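Local coordinates for fibronectin type III domain-containing protein (Simiduia agarivorans, PDB 6P2K) that probably hydrolyses xyloglucan or related beta-glucans as a family 74 glycoside hydrolase, this part being its catalytic beta-propeller region, at residues G257-N262 against G291-T296; K662-A667 against V729-I734; K702-Y707 against S746-D751. One frame throughout, in Å; residues are numbered along the deposited sequence.

Contact 1. Residues G257-N262 against G291-T296; sequences GGLEGN and GLYEGT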
ATOM      1  N   GLY B 257     -31.770 -36.987  31.120  1.00 52.61           N
ATOM      2  CA  GLY B 257     -31.669 -35.690  31.763  1.00 52.24           C
ATOM      3  C   GLY B 257     -30.257 -35.146  31.777  1.00 50.97           C
ATOM      4  O   GLY B 257     -29.361 -35.737  32.388  1.00 54.28           O
ATOM      5  N   GLY B 258     -30.043 -34.022  31.097  1.00 47.94           N
ATOM      6  CA  GLY B 258     -28.722 -33.459  30.931  1.00 42.58           C
ATOM      7  C   GLY B 258     -28.116 -33.681  29.564  1.00 45.19           C
ATOM      8  O   GLY B 258     -27.084 -33.071  29.254  1.00 45.51           O
ATOM      9  N   LEU B 259     -28.715 -34.537  28.745  1.00 44.82           N
ATOM     10  CA  LEU B 259     -28.277 -34.731  27.373  1.00 39.98           C
ATOM     11  C   LEU B 259     -29.043 -33.799  26.444  1.00 37.40           C
ATOM     12  O   LEU B 259     -30.206 -33.464  26.688  1.00 36.51           O
ATOM     13  CB  LEU B 259     -28.489 -36.180  26.933  1.00 37.44           C
ATOM     14  CG  LEU B 259     -27.715 -37.270  27.673  1.00 36.53           C
ATOM     15  CD1 LEU B 259     -28.284 -38.642  27.338  1.00 37.30           C
ATOM     16  CD2 LEU B 259     -26.237 -37.203  27.324  1.00 30.97           C
ATOM     17  N   GLU B 260     -28.375 -33.378  25.372  1.00 33.16           N
ATOM     18  CA  GLU B 260     -29.056 -32.638  24.320  1.00 33.79           C
ATOM     19  C   GLU B 260     -30.214 -33.461  23.773  1.00 37.53           C
ATOM     20  O   GLU B 260     -30.100 -34.675  23.584  1.00 32.40           O
ATOM     21  CB  GLU B 260     -28.086 -32.294  23.192  1.00 32.49           C
ATOM     22  CG  GLU B 260     -27.314 -31.002  23.384  1.00 35.99           C
ATOM     23  CD  GLU B 260     -26.377 -30.729  22.226  1.00 38.30           C
ATOM     24  OE1 GLU B 260     -25.381 -29.999  22.413  1.00 41.51           O
ATOM     25  OE2 GLU B 260     -26.636 -31.253  21.124  1.00 39.54           O
ATOM     26  N   GLY B 261     -31.339 -32.797  23.529  1.00 37.80           N
ATOM     27  CA  GLY B 261     -32.486 -33.483  22.980  1.00 36.79           C
ATOM     28  C   GLY B 261     -32.306 -33.820  21.513  1.00 37.92           C
ATOM     29  O   GLY B 261     -31.526 -33.197  20.789  1.00 36.42           O
ATOM     30  N   ASN B 262     -33.032 -34.852  21.080  1.00 40.06           N
ATOM     31  CA  ASN B 262     -33.167 -35.198  19.665  1.00 42.01           C
ATOM     32  C   ASN B 262     -31.809 -35.500  19.023  1.00 39.53           C
ATOM     33  O   ASN B 262     -31.406 -34.880  18.039  1.00 39.85           O
ATOM     34  CB  ASN B 262     -33.897 -34.077  18.914  1.00 44.14           C
ATOM     35  CG  ASN B 262     -34.389 -34.509  17.547  1.00 47.18           C
ATOM     36  OD1 ASN B 262     -34.842 -35.641  17.363  1.00 47.11           O
ATOM     37  ND2 ASN B 262     -34.305 -33.604  16.578  1.00 47.92           N
ATOM     38  N   GLY B 291     -19.869 -33.246  20.164  1.00 25.85           N
ATOM     39  CA  GLY B 291     -18.775 -33.695  21.001  1.00 24.53           C
ATOM     40  C   GLY B 291     -19.018 -35.085  21.559  1.00 21.38           C
ATOM     41  O   GLY B 291     -19.524 -35.960  20.851  1.00 25.06           O
ATOM     42  N   LEU B 292     -18.687 -35.295  22.830  1.00 22.19           N
ATOM     43  CA  LEU B 292     -18.754 -36.622  23.426  1.00 24.33           C
ATOM     44  C   LEU B 292     -19.115 -36.501  24.901  1.00 24.29           C
ATOM     45  O   LEU B 292     -18.578 -35.647  25.611  1.00 25.08           O
ATOM     46  CB  LEU B 292     -17.421 -37.360  23.251  1.00 21.54           C
ATOM     47  CG  LEU B 292     -17.258 -38.770  23.813  1.00 26.42           C
ATOM     48  CD1 LEU B 292     -18.286 -39.717  23.213  1.00 23.09           C
ATOM     49  CD2 LEU B 292     -15.846 -39.268  23.536  1.00 25.25           C
ATOM     50  N   TYR B 293     -20.027 -37.359  25.351  1.00 24.21           N
ATOM     51  CA  TYR B 293     -20.519 -37.344  26.723  1.00 29.75           C
ATOM     52  C   TYR B 293     -19.872 -38.448  27.549  1.00 30.57           C
ATOM     53  O   TYR B 293     -19.657 -39.563  27.062  1.00 29.35           O
ATOM     54  CB  TYR B 293     -22.037 -37.535  26.773  1.00 29.99           C
ATOM     55  CG  TYR B 293     -22.871 -36.325  26.420  1.00 31.05           C
ATOM     56  CD1 TYR B 293     -23.039 -35.280  27.322  1.00 34.60           C
ATOM     57  CD2 TYR B 293     -23.529 -36.250  25.200  1.00 29.95           C
ATOM     58  CE1 TYR B 293     -23.822 -34.185  27.005  1.00 35.14           C
ATOM     59  CE2 TYR B 293     -24.309 -35.164  24.875  1.00 33.25           C
ATOM     60  CZ  TYR B 293     -24.453 -34.134  25.779  1.00 34.76           C
ATOM     61  OH  TYR B 293     -25.235 -33.052  25.452  1.00 34.43           O
ATOM     62  N   GLU B 294     -19.584 -38.137  28.809  1.00 31.98           N
ATOM     63  CA  GLU B 294     -19.316 -39.144  29.826  1.00 32.05           C
ATOM     64  C   GLU B 294     -20.327 -38.969  30.950  1.00 33.31           C
ATOM     65  O   GLU B 294     -20.486 -37.865  31.482  1.00 33.67           O
ATOM     66  CB  GLU B 294     -17.889 -39.048  30.372  1.00 31.03           C
ATOM     67  CG  GLU B 294     -17.597 -40.090  31.454  1.00 33.74           C
ATOM     68  CD  GLU B 294     -16.126 -40.179  31.813  1.00 35.72           C
ATOM     69  OE1 GLU B 294     -15.520 -39.132  32.128  1.00 35.77           O
ATOM     70  OE2 GLU B 294     -15.575 -41.300  31.777  1.00 37.96           O
ATOM     71  N   GLY B 295     -21.018 -40.048  31.295  1.00 32.92           N
ATOM     72  CA  GLY B 295     -22.018 -40.031  32.344  1.00 36.42           C
ATOM     73  C   GLY B 295     -21.538 -40.784  33.568  1.00 38.57           C
ATOM     74  O   GLY B 295     -20.827 -41.785  33.458  1.00 41.02           O
ATOM     75  N   THR B 296     -21.929 -40.294  34.741  1.00 37.32           N
ATOM     76  CA  THR B 296     -21.599 -40.922  36.011  1.00 39.37           C
ATOM     77  C   THR B 296     -22.886 -41.400  36.665  1.00 40.96           C
ATOM     78  O   THR B 296     -23.824 -40.618  36.836  1.00 41.33           O
ATOM     79  CB  THR B 296     -20.856 -39.953  36.935  1.00 40.45           C
ATOM     80  OG1 THR B 296     -19.733 -39.400  36.240  1.00 39.82           O
ATOM     81  CG2 THR B 296     -20.369 -40.670  38.185  1.00 42.62           C
TER
HETATM   82  O   HOH W   1     -25.930 -31.287  27.218  1.00 37.71           O

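Contact 2. Residues K662-A667 against V729-I734; sequences KIFTPA and VNWQDI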
ATOM      1  N   LYS B 662      -8.000 -50.924 -31.216  1.00 33.92           N
ATOM      2  CA  LYS B 662      -7.919 -51.483 -29.871  1.00 35.93           C
ATOM      3  C   LYS B 662      -6.460 -51.707 -29.488  1.00 37.73           C
ATOM      4  O   LYS B 662      -5.705 -52.322 -30.246  1.00 41.50           O
ATOM      5  CB  LYS B 662      -8.679 -52.810 -29.813  1.00 39.00           C
ATOM      6  CG  LYS B 662      -9.949 -52.806 -28.985  1.00 40.01           C
ATOM      7  CD  LYS B 662     -10.500 -54.214 -28.803  1.00 43.08           C
ATOM      8  CE  LYS B 662     -11.641 -54.492 -29.767  1.00 46.77           C
ATOM      9  NZ  LYS B 662     -12.603 -55.488 -29.222  1.00 50.60           N
ATOM     10  N   ILE B 663      -6.055 -51.221 -28.313  1.00 34.78           N
ATOM     11  CA  ILE B 663      -4.670 -51.420 -27.886  1.00 34.50           C
ATOM     12  C   ILE B 663      -4.575 -51.983 -26.470  1.00 32.65           C
ATOM     13  O   ILE B 663      -3.486 -52.365 -26.028  1.00 32.34           O
ATOM     14  CB  ILE B 663      -3.849 -50.122 -28.000  1.00 33.35           C
ATOM     15  CG1 ILE B 663      -4.387 -49.048 -27.057  1.00 31.63           C
ATOM     16  CG2 ILE B 663      -3.809 -49.633 -29.444  1.00 33.71           C
ATOM     17  CD1 ILE B 663      -3.419 -47.899 -26.831  1.00 31.22           C
ATOM     18  N   PHE B 664      -5.691 -52.043 -25.743  1.00 31.34           N
ATOM     19  CA  PHE B 664      -5.675 -52.710 -24.444  1.00 31.20           C
ATOM     20  C   PHE B 664      -7.073 -53.189 -24.091  1.00 31.58           C
ATOM     21  O   PHE B 664      -8.031 -52.412 -24.149  1.00 31.82           O
ATOM     22  CB  PHE B 664      -5.137 -51.796 -23.337  1.00 29.00           C
ATOM     23  CG  PHE B 664      -4.499 -52.547 -22.200  1.00 29.41           C
ATOM     24  CD1 PHE B 664      -3.432 -53.400 -22.433  1.00 29.70           C
ATOM     25  CD2 PHE B 664      -4.975 -52.413 -20.908  1.00 25.50           C
ATOM     26  CE1 PHE B 664      -2.840 -54.098 -21.393  1.00 29.82           C
ATOM     27  CE2 PHE B 664      -4.389 -53.108 -19.864  1.00 27.70           C
ATOM     28  CZ  PHE B 664      -3.319 -53.953 -20.109  1.00 29.44           C
ATOM     29  N   THR B 665      -7.178 -54.456 -23.714  1.00 31.41           N
ATOM     30  CA  THR B 665      -8.428 -55.119 -23.376  1.00 32.13           C
ATOM     31  C   THR B 665      -8.287 -55.818 -22.035  1.00 31.66           C
ATOM     32  O   THR B 665      -7.177 -55.969 -21.513  1.00 27.92           O
ATOM     33  CB  THR B 665      -8.800 -56.143 -24.460  1.00 34.79           C
ATOM     34  OG1 THR B 665      -7.831 -57.198 -24.465  1.00 37.56           O
ATOM     35  CG2 THR B 665      -8.839 -55.487 -25.831  1.00 32.77           C
ATOM     36  N   PRO B 666      -9.402 -56.248 -21.434  1.00 33.96           N
ATOM     37  CA  PRO B 666      -9.297 -57.078 -20.221  1.00 35.51           C
ATOM     38  C   PRO B 666      -8.434 -58.316 -20.398  1.00 35.49           C
ATOM     39  O   PRO B 666      -7.759 -58.729 -19.445  1.00 35.55           O
ATOM     40  CB  PRO B 666     -10.758 -57.446 -19.929  1.00 34.95           C
ATOM     41  CG  PRO B 666     -11.534 -56.298 -20.469  1.00 35.95           C
ATOM     42  CD  PRO B 666     -10.791 -55.825 -21.690  1.00 36.33           C
ATOM     43  N   ALA B 667      -8.434 -58.928 -21.586  1.00 33.78           N
ATOM     44  CA  ALA B 667      -7.575 -60.084 -21.816  1.00 34.43           C
ATOM     45  C   ALA B 667      -6.102 -59.701 -21.728  1.00 34.01           C
ATOM     46  O   ALA B 667      -5.294 -60.439 -21.150  1.00 34.33           O
ATOM     47  CB  ALA B 667      -7.887 -60.712 -23.174  1.00 37.50           C
ATOM     48  N   VAL B 729       2.049 -50.568 -28.976  1.00 39.62           N
ATOM     49  CA  VAL B 729       2.164 -50.258 -27.557  1.00 35.81           C
ATOM     50  C   VAL B 729       2.434 -51.551 -26.805  1.00 38.91           C
ATOM     51  O   VAL B 729       1.704 -52.535 -26.966  1.00 39.41           O
ATOM     52  CB  VAL B 729       0.894 -49.575 -27.022  1.00 29.46           C
ATOM     53  CG1 VAL B 729       1.091 -49.153 -25.573  1.00 26.15           C
ATOM     54  CG2 VAL B 729       0.538 -48.383 -27.892  1.00 29.22           C
ATOM     55  N   ASN B 730       3.484 -51.553 -25.994  1.00 40.22           N
ATOM     56  CA  ASN B 730       3.794 -52.682 -25.131  1.00 41.78           C
ATOM     57  C   ASN B 730       3.481 -52.304 -23.692  1.00 38.11           C
ATOM     58  O   ASN B 730       3.907 -51.246 -23.215  1.00 37.34           O
ATOM     59  CB  ASN B 730       5.255 -53.111 -25.276  1.00 47.43           C
ATOM     60  CG  ASN B 730       5.585 -53.589 -26.677  1.00 56.26           C
ATOM     61  OD1 ASN B 730       4.715 -54.083 -27.398  1.00 61.44           O
ATOM     62  ND2 ASN B 730       6.850 -53.467 -27.063  1.00 57.38           N
ATOM     63  N   TRP B 731       2.753 -53.178 -23.007  1.00 34.68           N
ATOM     64  CA  TRP B 731       2.191 -52.875 -21.704  1.00 33.19           C
ATOM     65  C   TRP B 731       2.952 -53.601 -20.604  1.00 34.77           C
ATOM     66  O   TRP B 731       3.468 -54.706 -20.800  1.00 37.29           O
ATOM     67  CB  TRP B 731       0.710 -53.258 -21.657  1.00 33.28           C
ATOM     68  CG  TRP B 731      -0.122 -52.440 -22.584  1.00 30.81           C
ATOM     69  CD1 TRP B 731      -0.358 -52.687 -23.902  1.00 31.26           C
ATOM     70  CD2 TRP B 731      -0.819 -51.225 -22.270  1.00 27.71           C
ATOM     71  NE1 TRP B 731      -1.164 -51.708 -24.430  1.00 32.82           N
ATOM     72  CE2 TRP B 731      -1.461 -50.798 -23.449  1.00 29.03           C
ATOM     73  CE3 TRP B 731      -0.966 -50.463 -21.108  1.00 29.70           C
ATOM     74  CZ2 TRP B 731      -2.241 -49.641 -23.500  1.00 29.55           C
ATOM     75  CZ3 TRP B 731      -1.741 -49.312 -21.159  1.00 31.02           C
ATOM     76  CH2 TRP B 731      -2.369 -48.913 -22.348  1.00 31.01           C
ATOM     77  N   GLN B 732       3.017 -52.954 -19.446  1.00 32.50           N
ATOM     78  CA  GLN B 732       3.624 -53.535 -18.261  1.00 34.31           C
ATOM     79  C   GLN B 732       2.760 -53.209 -17.050  1.00 31.05           C
ATOM     80  O   GLN B 732       1.957 -52.270 -17.063  1.00 30.86           O
ATOM     81  CB  GLN B 732       5.060 -53.033 -18.053  1.00 36.99           C
ATOM     82  CG  GLN B 732       5.188 -51.522 -17.955  1.00 44.42           C
ATOM     83  CD  GLN B 732       6.634 -51.062 -17.891  1.00 50.41           C
ATOM     84  OE1 GLN B 732       7.421 -51.558 -17.085  1.00 53.86           O
ATOM     85  NE2 GLN B 732       6.989 -50.106 -18.744  1.00 50.11           N
ATOM     86  N   ASP B 733       2.932 -54.009 -16.005  1.00 29.43           N
ATOM     87  CA  ASP B 733       2.185 -53.860 -14.763  1.00 34.22           C
ATOM     88  C   ASP B 733       2.948 -52.915 -13.841  1.00 33.73           C
ATOM     89  O   ASP B 733       4.102 -53.182 -13.491  1.00 34.01           O
ATOM     90  CB  ASP B 733       1.983 -55.232 -14.113  1.00 37.17           C
ATOM     91  CG  ASP B 733       1.194 -55.169 -12.817  1.00 38.88           C
ATOM     92  OD1 ASP B 733       0.641 -54.097 -12.485  1.00 37.21           O
ATOM     93  OD2 ASP B 733       1.126 -56.209 -12.126  1.00 39.31           O
ATOM     94  N   ILE B 734       2.313 -51.807 -13.459  1.00 32.18           N
ATOM     95  CA  ILE B 734       2.957 -50.842 -12.572  1.00 31.14           C
ATOM     96  C   ILE B 734       2.118 -50.653 -11.314  1.00 26.46           C
ATOM     97  O   ILE B 734       2.185 -49.606 -10.662  1.00 27.67           O
ATOM     98  CB  ILE B 734       3.203 -49.497 -13.282  1.00 27.85           C
ATOM     99  CG1 ILE B 734       1.883 -48.849 -13.700  1.00 25.71           C
ATOM    100  CG2 ILE B 734       4.117 -49.686 -14.483  1.00 25.56           C
ATOM    101  CD1 ILE B 734       1.971 -47.336 -13.848  1.00 24.00           C
TER
HETATM  102  O   HOH W   2      -1.006 -52.919 -27.375  1.00 46.09           O

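Contact 3. Residues K702-Y707 against S746-D751; sequences KIVMSY and SRFIKD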
ATOM      1  N   LYS B 702       4.074 -42.558 -23.468  1.00 26.32           N
ATOM      2  CA  LYS B 702       3.520 -43.276 -22.328  1.00 27.92           C
ATOM      3  C   LYS B 702       2.003 -43.137 -22.273  1.00 29.50           C
ATOM      4  O   LYS B 702       1.451 -42.057 -22.511  1.00 28.50           O
ATOM      5  CB  LYS B 702       4.132 -42.776 -21.011  1.00 27.19           C
ATOM      6  CG  LYS B 702       5.640 -42.976 -20.900  1.00 27.95           C
ATOM      7  CD  LYS B 702       6.012 -44.448 -20.771  1.00 27.84           C
ATOM      8  CE  LYS B 702       7.515 -44.645 -20.908  1.00 28.84           C
ATOM      9  NZ  LYS B 702       7.938 -46.045 -20.624  1.00 30.97           N
ATOM     10  N   ILE B 703       1.340 -44.247 -21.950  1.00 29.47           N
ATOM     11  CA  ILE B 703      -0.100 -44.305 -21.723  1.00 26.78           C
ATOM     12  C   ILE B 703      -0.337 -45.126 -20.463  1.00 27.55           C
ATOM     13  O   ILE B 703       0.323 -46.149 -20.250  1.00 29.80           O
ATOM     14  CB  ILE B 703      -0.846 -44.921 -22.927  1.00 28.39           C
ATOM     15  CG1 ILE B 703      -0.638 -44.077 -24.183  1.00 32.14           C
ATOM     16  CG2 ILE B 703      -2.332 -45.068 -22.630  1.00 24.50           C
ATOM     17  CD1 ILE B 703      -0.982 -44.802 -25.465  1.00 35.10           C
ATOM     18  N   VAL B 704      -1.272 -44.680 -19.623  1.00 23.25           N
ATOM     19  CA  VAL B 704      -1.582 -45.358 -18.371  1.00 24.42           C
ATOM     20  C   VAL B 704      -3.093 -45.523 -18.256  1.00 26.81           C
ATOM     21  O   VAL B 704      -3.867 -44.719 -18.783  1.00 25.75           O
ATOM     22  CB  VAL B 704      -1.013 -44.591 -17.151  1.00 25.09           C
ATOM     23  CG1 VAL B 704      -1.623 -43.197 -17.060  1.00 25.37           C
ATOM     24  CG2 VAL B 704      -1.224 -45.367 -15.851  1.00 22.92           C
ATOM     25  N   MET B 705      -3.510 -46.593 -17.581  1.00 26.12           N
ATOM     26  CA  MET B 705      -4.916 -46.833 -17.281  1.00 22.91           C
ATOM     27  C   MET B 705      -4.995 -47.733 -16.055  1.00 24.35           C
ATOM     28  O   MET B 705      -4.005 -48.348 -15.648  1.00 26.50           O
ATOM     29  CB  MET B 705      -5.651 -47.456 -18.474  1.00 22.45           C
ATOM     30  CG  MET B 705      -5.144 -48.832 -18.885  1.00 26.34           C
ATOM     31  SD  MET B 705      -5.941 -50.183 -17.988  1.00 30.99           S
ATOM     32  CE  MET B 705      -7.651 -49.941 -18.457  1.00 30.99           C
ATOM     33  N   SER B 706      -6.194 -47.817 -15.477  1.00 21.56           N
ATOM     34  CA  SER B 706      -6.405 -48.613 -14.273  1.00 24.97           C
ATOM     35  C   SER B 706      -7.779 -49.265 -14.322  1.00 25.47           C
ATOM     36  O   SER B 706      -8.789 -48.573 -14.484  1.00 23.26           O
ATOM     37  CB  SER B 706      -6.268 -47.748 -13.015  1.00 23.73           C
ATOM     38  OG  SER B 706      -6.860 -48.375 -11.891  1.00 30.71           O
ATOM     39  N   TYR B 707      -7.811 -50.590 -14.171  1.00 20.61           N
ATOM     40  CA  TYR B 707      -9.059 -51.349 -14.160  1.00 23.46           C
ATOM     41  C   TYR B 707      -9.584 -51.440 -12.732  1.00 24.50           C
ATOM     42  O   TYR B 707      -8.875 -51.903 -11.831  1.00 24.55           O
ATOM     43  CB  TYR B 707      -8.847 -52.746 -14.740  1.00 23.86           C
ATOM     44  CG  TYR B 707      -9.059 -52.834 -16.234  1.00 27.78           C
ATOM     45  CD1 TYR B 707     -10.264 -52.452 -16.807  1.00 26.96           C
ATOM     46  CD2 TYR B 707      -8.055 -53.308 -17.071  1.00 30.91           C
ATOM     47  CE1 TYR B 707     -10.467 -52.534 -18.171  1.00 26.44           C
ATOM     48  CE2 TYR B 707      -8.246 -53.394 -18.438  1.00 32.50           C
ATOM     49  CZ  TYR B 707      -9.455 -53.004 -18.982  1.00 32.59           C
ATOM     50  OH  TYR B 707      -9.650 -53.086 -20.343  1.00 35.62           O
ATOM     51  N   SER B 746      -5.324 -39.153 -13.793  1.00 22.06           N
ATOM     52  CA  SER B 746      -3.878 -39.313 -13.865  1.00 25.24           C
ATOM     53  C   SER B 746      -3.291 -38.233 -14.760  1.00 25.06           C
ATOM     54  O   SER B 746      -3.887 -37.865 -15.777  1.00 23.06           O
ATOM     55  CB  SER B 746      -3.479 -40.707 -14.383  1.00 25.45           C
ATOM     56  OG  SER B 746      -4.010 -41.737 -13.566  1.00 29.51           O
ATOM     57  N   ARG B 747      -2.126 -37.722 -14.369  1.00 23.20           N
ATOM     58  CA  ARG B 747      -1.388 -36.747 -15.161  1.00 24.06           C
ATOM     59  C   ARG B 747       0.087 -37.106 -15.123  1.00 24.30           C
ATOM     60  O   ARG B 747       0.616 -37.469 -14.069  1.00 23.63           O
ATOM     61  CB  ARG B 747      -1.571 -35.311 -14.642  1.00 27.23           C
ATOM     62  CG  ARG B 747      -2.967 -34.737 -14.800  1.00 34.27           C
ATOM     63  CD  ARG B 747      -2.965 -33.243 -14.519  1.00 40.04           C
ATOM     64  NE  ARG B 747      -4.300 -32.730 -14.215  1.00 44.20           N
ATOM     65  CZ  ARG B 747      -5.143 -32.252 -15.124  1.00 44.91           C
ATOM     66  NH1 ARG B 747      -4.792 -32.225 -16.405  1.00 37.25           N
ATOM     67  NH2 ARG B 747      -6.339 -31.803 -14.756  1.00 45.37           N
ATOM     68  N   PHE B 748       0.746 -37.012 -16.271  1.00 25.97           N
ATOM     69  CA  PHE B 748       2.196 -37.135 -16.332  1.00 29.30           C
ATOM     70  C   PHE B 748       2.801 -35.759 -16.094  1.00 28.77           C
ATOM     71  O   PHE B 748       2.532 -34.817 -16.847  1.00 28.59           O
ATOM     72  CB  PHE B 748       2.646 -37.708 -17.674  1.00 25.39           C
ATOM     73  CG  PHE B 748       2.346 -39.170 -17.836  1.00 25.33           C
ATOM     74  CD1 PHE B 748       3.167 -40.125 -17.264  1.00 24.72           C
ATOM     75  CD2 PHE B 748       1.240 -39.588 -18.557  1.00 23.65           C
ATOM     76  CE1 PHE B 748       2.895 -41.471 -17.413  1.00 25.12           C
ATOM     77  CE2 PHE B 748       0.960 -40.933 -18.708  1.00 24.63           C
ATOM     78  CZ  PHE B 748       1.789 -41.875 -18.133  1.00 25.38           C
ATOM     79  N   ILE B 749       3.609 -35.641 -15.044  1.00 27.65           N
ATOM     80  CA  ILE B 749       4.097 -34.352 -14.576  1.00 26.58           C
ATOM     81  C   ILE B 749       5.589 -34.462 -14.309  1.00 29.84           C
ATOM     82  O   ILE B 749       6.038 -35.404 -13.646  1.00 32.15           O
ATOM     83  CB  ILE B 749       3.344 -33.894 -13.312  1.00 26.59           C
ATOM     84  CG1 ILE B 749       1.865 -33.674 -13.636  1.00 27.19           C
ATOM     85  CG2 ILE B 749       3.961 -32.625 -12.742  1.00 28.13           C
ATOM     86  CD1 ILE B 749       1.049 -33.190 -12.474  1.00 31.58           C
ATOM     87  N   LYS B 750       6.354 -33.505 -14.830  1.00 29.47           N
ATOM     88  CA  LYS B 750       7.788 -33.431 -14.587  1.00 33.91           C
ATOM     89  C   LYS B 750       8.046 -32.598 -13.338  1.00 34.41           C
ATOM     90  O   LYS B 750       7.569 -31.464 -13.233  1.00 36.98           O
ATOM     91  CB  LYS B 750       8.512 -32.825 -15.789  1.00 36.45           C
ATOM     92  CG  LYS B 750      10.024 -32.785 -15.642  1.00 43.42           C
ATOM     93  CD  LYS B 750      10.704 -32.589 -16.989  1.00 49.98           C
ATOM     94  CE  LYS B 750      11.313 -33.888 -17.496  1.00 55.74           C
ATOM     95  NZ  LYS B 750      12.799 -33.789 -17.625  1.00 61.55           N
ATOM     96  N   ASP B 751       8.797 -33.163 -12.395  1.00 36.31           N
ATOM     97  CA  ASP B 751       9.081 -32.506 -11.123  1.00 42.41           C
ATOM     98  C   ASP B 751      10.560 -32.683 -10.818  1.00 44.84           C
ATOM     99  O   ASP B 751      11.017 -33.808 -10.592  1.00 47.57           O
ATOM    100  CB  ASP B 751       8.215 -33.081  -9.999  1.00 49.51           C
ATOM    101  CG  ASP B 751       8.443 -32.388  -8.670  1.00 58.34           C
ATOM    102  OD1 ASP B 751       8.093 -31.195  -8.549  1.00 61.91           O
ATOM    103  OD2 ASP B 751       8.971 -33.039  -7.742  1.00 61.37           O
TER

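Contact 1. Residues G257-N262 against G291-T296
One face of the Tyr293 ring is covered by a single methyl, Leu259 CD2, over its centre: it stands 3.5 Å from the ring centroid and only 8° off the normal, a CH-pi contact in which the methyl lies at similar distances from all six ring carbons. At the rim, in the ring plane, a water sits 2.6 Å from Tyr293 OH, while Gly258 O and Glu260 N approach the ring obliquely. The ring of Phe290 also meets Tyr293, with the planes inclined to each other. Glu260 contributes backbone and aliphatic chain here: its N-H points to Tyr293 OH in a fairly straight hydrogen bond (Glu260 N to Tyr293 OH 3.2 Å, 154°), and Glu260 CG packs 3.6 Å from Tyr293 OH. Its carboxylate, turned nearly perpendicular to the ring, is occupied by salt bridges to Arg263 and Lys312. The setting is a beta-propeller blade, the four-stranded antiparallel sheet 265-270, 278-285, 292-300 and 304-314. Residues 257-262 belong to the connection that arrives from strand 253-254, the last of the preceding sheet, and passes over strand 292-300 on its way to strand 265-270. Leu259 is wedged in as the loop passes, touching Tyr265, Leu283 and Trp310 besides Tyr293. Tyr293 reaches up to the loop because CG is anti to its carbonyl carbon (chi1 -77°), which carries the hydroxyl to the level of the loop backbone. That hydroxyl is gripped twice, by Glu260 N and by the water, and the same water donates to Gly258 O at 2.9 Å, closing a bridge between loop and strand. Gly258 turns the loop with backbone angles at which a CB would collide with the carbonyl O of Gly257.

Contact 2. Residues K662-A667 against V729-I734
Phe664 and Trp731 form the tight heart of this contact, a face-to-face stack of the phenyl ring on the indole's five-membered ring with centroids 4.1 Å apart and planes inclined by 28°. The overlap is uneven: the CD1-CE1 side of Phe664 presses down on the pyrrole portion, Phe664 CE1 lying 3.4 Å from Trp731 CG, while Phe664 CB sits off-centre above the six-membered ring. With CG anti to the backbone N (chi1 -153°), the phenyl group swings across to meet the indole. The opposite indole face is lined near its rim by CG1 of Val729 from its own strand, so Trp731 is sandwiched. Its N-H makes a weak, bent hydrogen bond to the Ile663 carbonyl (Trp731 NE1 to Ile663 O 2.9 Å, 123°). Toward Val729 the packing slackens: Ile663 CD1 reaches Trp731 CZ2 at 3.9 Å and Val729 CG2 at 4.1 Å, and a water fills in between the backbones, donating to Ile663 O at 2.9 Å and to Val729 O at 2.8 Å. On the far side of strand 729-733, Asn730 and Gln732 turn away and are exposed. A classic beta bulge, in which Ile663 and Phe664 lie opposite the single residue Ile650 of strand 648-653, lets both residues point their CB toward strand 729-733. Strands 661-664 and 729-733 are the outermost strands of successive four-stranded propeller sheets; the axes of segments 662-664 and 729-733 approach to 8.2 Å. Phe664 continues inward onto Phe719, Met705 and Tyr707, Trp731 rests on Ile703, and Thr665 caps the start of helix 666-672.

Contact 3. Residues K702-Y707 against S746-D751
Val704 and Phe748 point at each other from facing strands and run antiparallel, each side chain passing beside the other, so that the valine comes to lie alongside the outer end of the phenyl ring. Val704 CG1 does the touching, 3.8 Å from Phe748 CE2 and about as close to CZ. It is put there by a chi1 of 61°, which tucks CG1 between the backbone N and carbonyl carbon. Lys702 adds its CB, 3.8 Å from Phe748 CZ; both it and the valine methyl approach the ring obliquely. Beyond CB the lysine bends at chi2 (-69°) and leads away, its ammonium bonding to Thr722 OG1. The same Val704 CG1 methyl also meets Ser746 CB, at 4.1 Å, while the serine's buried hydroxyl is satisfied by Gly695 O and Ser759. Phe748 is further enclosed by Ala697, Ala699, Leu720 and Met774. With Phe748 cut back to an alanine, the space beside Val704 CG1 and Lys702 CB would probably be left unfilled, and both would lose their aromatic neighbour. The axes of segments 702-707 and 746-751 run at 151° and come no closer than 8.7 Å, too far for backbone pairing, which leaves side chains to join the sheets. On the reverse side of strand 745-751, Arg747 bonds through NE to Val406 O; the side chain of Ser746 is about 8 Å from that of the zinc ligand Asp405. Apolar packing between sheets 697-733 and 745-770 is the characteristic inter-blade contact of a beta-propeller, the latter blade being completed by the N-terminal strand 7-8.

In the fold
Along the chain contact 1 comes first, closing a short excursion through strands 265-270 and 278-285 within one blade and binding the incoming connection to it. It is complete long before contact 2 opens, and lies on the opposite side of the chain's centre from the other two, about 57 Å from contact 2 and about 50 Å from contact 3 between centres. Contacts 2 and 3 cross: 662-667, 702-707, 729-734 and 746-751 alternate in sequence. Contact 2 ties the sheet ending in 661-664 to that of 697-733, and contact 3 ties the latter to the sheet containing 745-751, making three blades in succession. Contacts 2 and 3 also touch directly, where Pro666 CD packs against Tyr707 OH (3.3 Å).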